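Side-chain contacts in endoglycosidase (Bacteroides thetaiotaomicron, PDB 6Q64), which probably hydrolyses glycosidic bonds in complex N-glycans as an endo-acting member of glycoside hydrolase family 18: residues Leu39-Leu42 with Ile43-Gln46; Asp50-Pro53 with Thr54-Glu57. The protein carries 1 engineered substitution. One frame throughout, in Å; residues are numbered along the deposited sequence.

Contact 1. Residues Leu39-Leu42 with Ile43-Gln46; sequences LIPL and IEAQ
The backbone of P41 to A45 folds over on itself in two overlapping beta turns, P41-E44 and L42-A45, the second of type I with I43 and E44 at its corners. A45 N gives its hydrogen to L42 O at 2.7 Å with an N-H...O angle of 160°. This donor stands above the carbonyl plane, about 50° out of it. The first turn is closed by E44 N to P41 O, a longer bond of 3.2 Å, though the position of E44 N is doubtful. The tandem turn belongs to the surface loop that precedes helix 53-65 in this TIM-barrel hydrolase.

I40 and A45 face each other across the opening of the turns. CG2 of I40 lies opposite the I40 backbone N (chi1 of CG1 -70°), which brings this methyl to 4.0 Å from A45 CB. The same CG2 meets E44 CB at 3.7 Å, the two side chains crossing at about a right angle. The extended E44 chain then passes across the P41 ring at a slant and brings its carboxylate to the ring carbons: P41 CG lies 3.8 Å from E44 CD. The L42 side chain leaves the turn and touches M93. Outside the turn, K92 NZ gives hydrogen bonds to both I43 O and A45 O, tying down two carbonyls of the loop, while D50 OD2 accepts Q46 N. Within the same carboxylate contact, E44 OE1 rests 3.9 Å from P41 CD.

Contact 2. Residues Asp50-Pro53 with Thr54-Glu57; sequences DLTP and TMRE
R56 bends back over P53 at the start of helix 53-65. Its CB lies 3.4 Å from P53 O, and CG is 4.0 Å from T52 O. The chain then turns at chi2 and chi3 (136° and 71°), which carries CD back to 3.7 Å from L51 O. At the tip NH1 gives that same carbonyl oxygen a weak hydrogen bond of 3.4 Å, L51 O lying near the guanidinium plane at its edge. P53 lies over one face of the guanidinium, offset toward its rim, with P53 CD 3.8 Å from R56 NH1.

The backbone beneath is the first helical turn. T52 holds the N-cap position, but its hydroxyl makes no capping bond; its carbonyl O accepts R56 N at 2.9 Å, nearly straight, the first i to i+4 bond of the helix. P53 O receives E57 N in the next such step. On another side of the turn L51 CB packs against CB of M55, a selenomethionine, at 4.1 Å. R56 of the helix also touches E48 in the preceding loop, while buried L51, just ahead of the helix, packs on L42 and on V124 directly after helix 112-123, all well ahead of barrel strand 72-76.

Overall arrangement
Contacts 1 and 2 follow one another in series, the turns at 39-46 coming before the helix start at 50-57, with centres 11 Å apart. Both lie in the N-terminal part of the modelled chain, on the same side of its centre and about 27 and 29 Å from it, at the surface of the family 18 domain. They touch directly: I40 CB, A45 CB and L42 CD2 pack on D50 and L51. The 39-46 turns thus rest against D50 and L51, the residues leading into helix 53-65, which leads into 72-76, the first strand of the eight-stranded parallel barrel. Together they make up a peripheral N-terminal lead-in at the surface, outside the barrel strands.

Contact 1. Residues Leu39-Leu42 with Ile43-Gln46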
loop_
_atom_site.group_PDB
_atom_site.type_symbol
_atom_site.label_atom_id
_atom_site.label_comp_id
_atom_site.label_asym_id
_atom_site.label_seq_id
_atom_site.Cartn_x
_atom_site.Cartn_y
_atom_site.Cartn_z
ATOM N N LEU A 39 8.983 -32.625 -1.130
ATOM C CA LEU A 39 7.497 -32.849 -1.095
ATOM C C LEU A 39 6.882 -32.162 0.132
ATOM O O LEU A 39 6.528 -32.829 1.121
ATOM C CB LEU A 39 7.234 -34.353 -1.103
ATOM C CG LEU A 39 7.992 -35.123 -2.187
ATOM C CD1 LEU A 39 7.573 -36.603 -2.190
ATOM C CD2 LEU A 39 7.825 -34.445 -3.562
ATOM N N ILE A 40 6.755 -30.843 0.038
ATOM C CA ILE A 40 6.392 -29.936 1.162
ATOM C C ILE A 40 5.197 -29.109 0.704
ATOM O O ILE A 40 5.236 -28.610 -0.412
ATOM C CB ILE A 40 7.631 -29.091 1.546
ATOM C CG1 ILE A 40 8.715 -29.948 2.223
ATOM C CG2 ILE A 40 7.232 -27.925 2.430
ATOM C CD1 ILE A 40 9.877 -30.365 1.332
ATOM N N PRO A 41 4.081 -29.002 1.472
ATOM C CA PRO A 41 2.938 -28.179 1.070
ATOM C C PRO A 41 3.331 -26.698 1.188
ATOM O O PRO A 41 4.355 -26.410 1.713
ATOM C CB PRO A 41 1.808 -28.605 2.030
ATOM C CG PRO A 41 2.555 -28.963 3.266
ATOM C CD PRO A 41 3.824 -29.647 2.763
ATOM N N LEU A 42 2.531 -25.774 0.675
ATOM C CA LEU A 42 3.023 -24.381 0.537
ATOM C C LEU A 42 3.168 -23.800 1.932
ATOM O O LEU A 42 4.252 -23.268 2.237
ATOM C CB LEU A 42 2.099 -23.522 -0.335
ATOM C CG LEU A 42 2.127 -23.886 -1.812
ATOM C CD1 LEU A 42 1.098 -23.083 -2.572
ATOM C CD2 LEU A 42 3.517 -23.719 -2.400
ATOM N N ILE A 43 2.140 -23.922 2.762
ATOM C CA ILE A 43 2.171 -23.221 4.068
ATOM C C ILE A 43 3.437 -23.650 4.834
ATOM O O ILE A 43 3.837 -22.897 5.702
ATOM C CB ILE A 43 0.874 -23.451 4.854
ATOM C CG1 ILE A 43 0.786 -22.487 6.040
ATOM C CG2 ILE A 43 0.761 -24.900 5.277
ATOM C CD1 ILE A 43 -0.589 -22.395 6.633
ATOM N N GLU A 44 4.086 -24.766 4.486
ATOM C CA GLU A 44 5.305 -25.264 5.194
ATOM C C GLU A 44 6.589 -24.834 4.450
ATOM O O GLU A 44 7.683 -24.963 5.026
ATOM C CB GLU A 44 5.275 -26.799 5.361
ATOM C CG GLU A 44 4.308 -27.328 6.423
ATOM C CD GLU A 44 4.249 -28.850 6.610
ATOM O OE1 GLU A 44 5.245 -29.550 6.351
ATOM O OE2 GLU A 44 3.198 -29.351 7.016
ATOM N N ALA A 45 6.502 -24.372 3.204
ATOM C CA ALA A 45 7.683 -24.140 2.327
ATOM C C ALA A 45 8.326 -22.771 2.633
ATOM O O ALA A 45 7.595 -21.841 2.962
ATOM C CB ALA A 45 7.262 -24.264 0.878
ATOM N N GLN A 46 9.658 -22.664 2.553
ATOM C CA GLN A 46 10.431 -21.479 3.030
ATOM C C GLN A 46 11.269 -20.850 1.919
ATOM O O GLN A 46 11.573 -19.660 2.037
ATOM C CB GLN A 46 11.363 -21.876 4.176
ATOM C CG GLN A 46 10.644 -22.582 5.321
ATOM C CD GLN A 46 9.440 -21.836 5.852
ATOM O OE1 GLN A 46 9.281 -20.628 5.674
ATOM N NE2 GLN A 46 8.551 -22.560 6.507
#

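Contact 2. Residues Asp50-Pro53 with Thr54-Glu57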
loop_
_atom_site.group_PDB
_atom_site.type_symbol
_atom_site.label_atom_id
_atom_site.label_comp_id
_atom_site.label_asym_id
_atom_site.label_seq_id
_atom_site.Cartn_x
_atom_site.Cartn_y
_atom_site.Cartn_z
ATOM N N ASP A 50 12.411 -25.864 -1.546
ATOM C CA ASP A 50 11.322 -26.734 -1.006
ATOM C C ASP A 50 10.245 -27.096 -2.061
ATOM O O ASP A 50 9.318 -27.907 -1.721
ATOM C CB ASP A 50 10.670 -26.075 0.213
ATOM C CG ASP A 50 11.584 -25.941 1.418
ATOM O OD1 ASP A 50 12.197 -26.952 1.841
ATOM O OD2 ASP A 50 11.659 -24.824 1.942
ATOM N N LEU A 51 10.348 -26.589 -3.295
ATOM C CA LEU A 51 9.319 -26.739 -4.365
ATOM C C LEU A 51 9.812 -27.678 -5.462
ATOM O O LEU A 51 10.996 -27.728 -5.712
ATOM C CB LEU A 51 9.059 -25.366 -4.995
ATOM C CG LEU A 51 8.636 -24.225 -4.067
ATOM C CD1 LEU A 51 8.578 -22.928 -4.853
ATOM C CD2 LEU A 51 7.283 -24.481 -3.413
ATOM N N THR A 52 8.910 -28.314 -6.183
ATOM C CA THR A 52 9.272 -29.070 -7.402
ATOM C C THR A 52 9.635 -28.078 -8.496
ATOM O O THR A 52 9.267 -26.904 -8.458
ATOM C CB THR A 52 8.144 -30.025 -7.797
ATOM O OG1 THR A 52 6.861 -29.402 -7.662
ATOM C CG2 THR A 52 8.165 -31.256 -6.923
ATOM N N PRO A 53 10.391 -28.513 -9.518
ATOM C CA PRO A 53 10.427 -27.808 -10.798
ATOM C C PRO A 53 9.100 -27.158 -11.237
ATOM O O PRO A 53 9.117 -25.987 -11.556
ATOM C CB PRO A 53 10.813 -28.958 -11.739
ATOM C CG PRO A 53 11.800 -29.751 -10.922
ATOM C CD PRO A 53 11.292 -29.668 -9.495
ATOM N N THR A 54 7.982 -27.887 -11.272
ATOM C CA THR A 54 6.757 -27.316 -11.889
ATOM C C THR A 54 6.293 -26.119 -11.053
ATOM O O THR A 54 5.662 -25.226 -11.616
ATOM C CB THR A 54 5.628 -28.320 -12.210
ATOM O OG1 THR A 54 4.714 -28.355 -11.119
ATOM C CG2 THR A 54 6.076 -29.715 -12.583
HETATM N N MSE A 55 6.607 -26.061 -9.747
HETATM C CA MSE A 55 6.144 -24.940 -8.935
HETATM C C MSE A 55 7.180 -23.827 -8.848
HETATM O O MSE A 55 6.837 -22.682 -8.577
HETATM C CB MSE A 55 5.802 -25.341 -7.503
HETATM C CG MSE A 55 4.599 -26.208 -7.376
HETATM SE SE MSE A 55 2.981 -25.224 -7.770
HETATM C CE MSE A 55 2.910 -26.423 -9.263
ATOM N N ARG A 56 8.447 -24.181 -9.011
ATOM C CA ARG A 56 9.483 -23.194 -9.246
ATOM C C ARG A 56 9.122 -22.344 -10.478
ATOM O O ARG A 56 9.123 -21.101 -10.339
ATOM C CB ARG A 56 10.832 -23.900 -9.410
ATOM C CG ARG A 56 11.747 -23.717 -8.209
ATOM C CD ARG A 56 12.462 -24.969 -7.751
ATOM N NE ARG A 56 13.501 -25.392 -8.674
ATOM C CZ ARG A 56 14.113 -26.563 -8.615
ATOM N NH1 ARG A 56 13.793 -27.417 -7.662
ATOM N NH2 ARG A 56 15.045 -26.871 -9.501
ATOM N N GLU A 57 8.828 -23.005 -11.605
ATOM C CA GLU A 57 8.530 -22.398 -12.921
ATOM C C GLU A 57 7.243 -21.588 -12.780
ATOM O O GLU A 57 7.192 -20.465 -13.320
ATOM C CB GLU A 57 8.473 -23.467 -14.028
ATOM C CG GLU A 57 8.093 -22.938 -15.430
ATOM C CD GLU A 57 8.913 -21.786 -16.049
ATOM O OE1 GLU A 57 10.124 -21.997 -16.345
ATOM O OE2 GLU A 57 8.342 -20.667 -16.270
#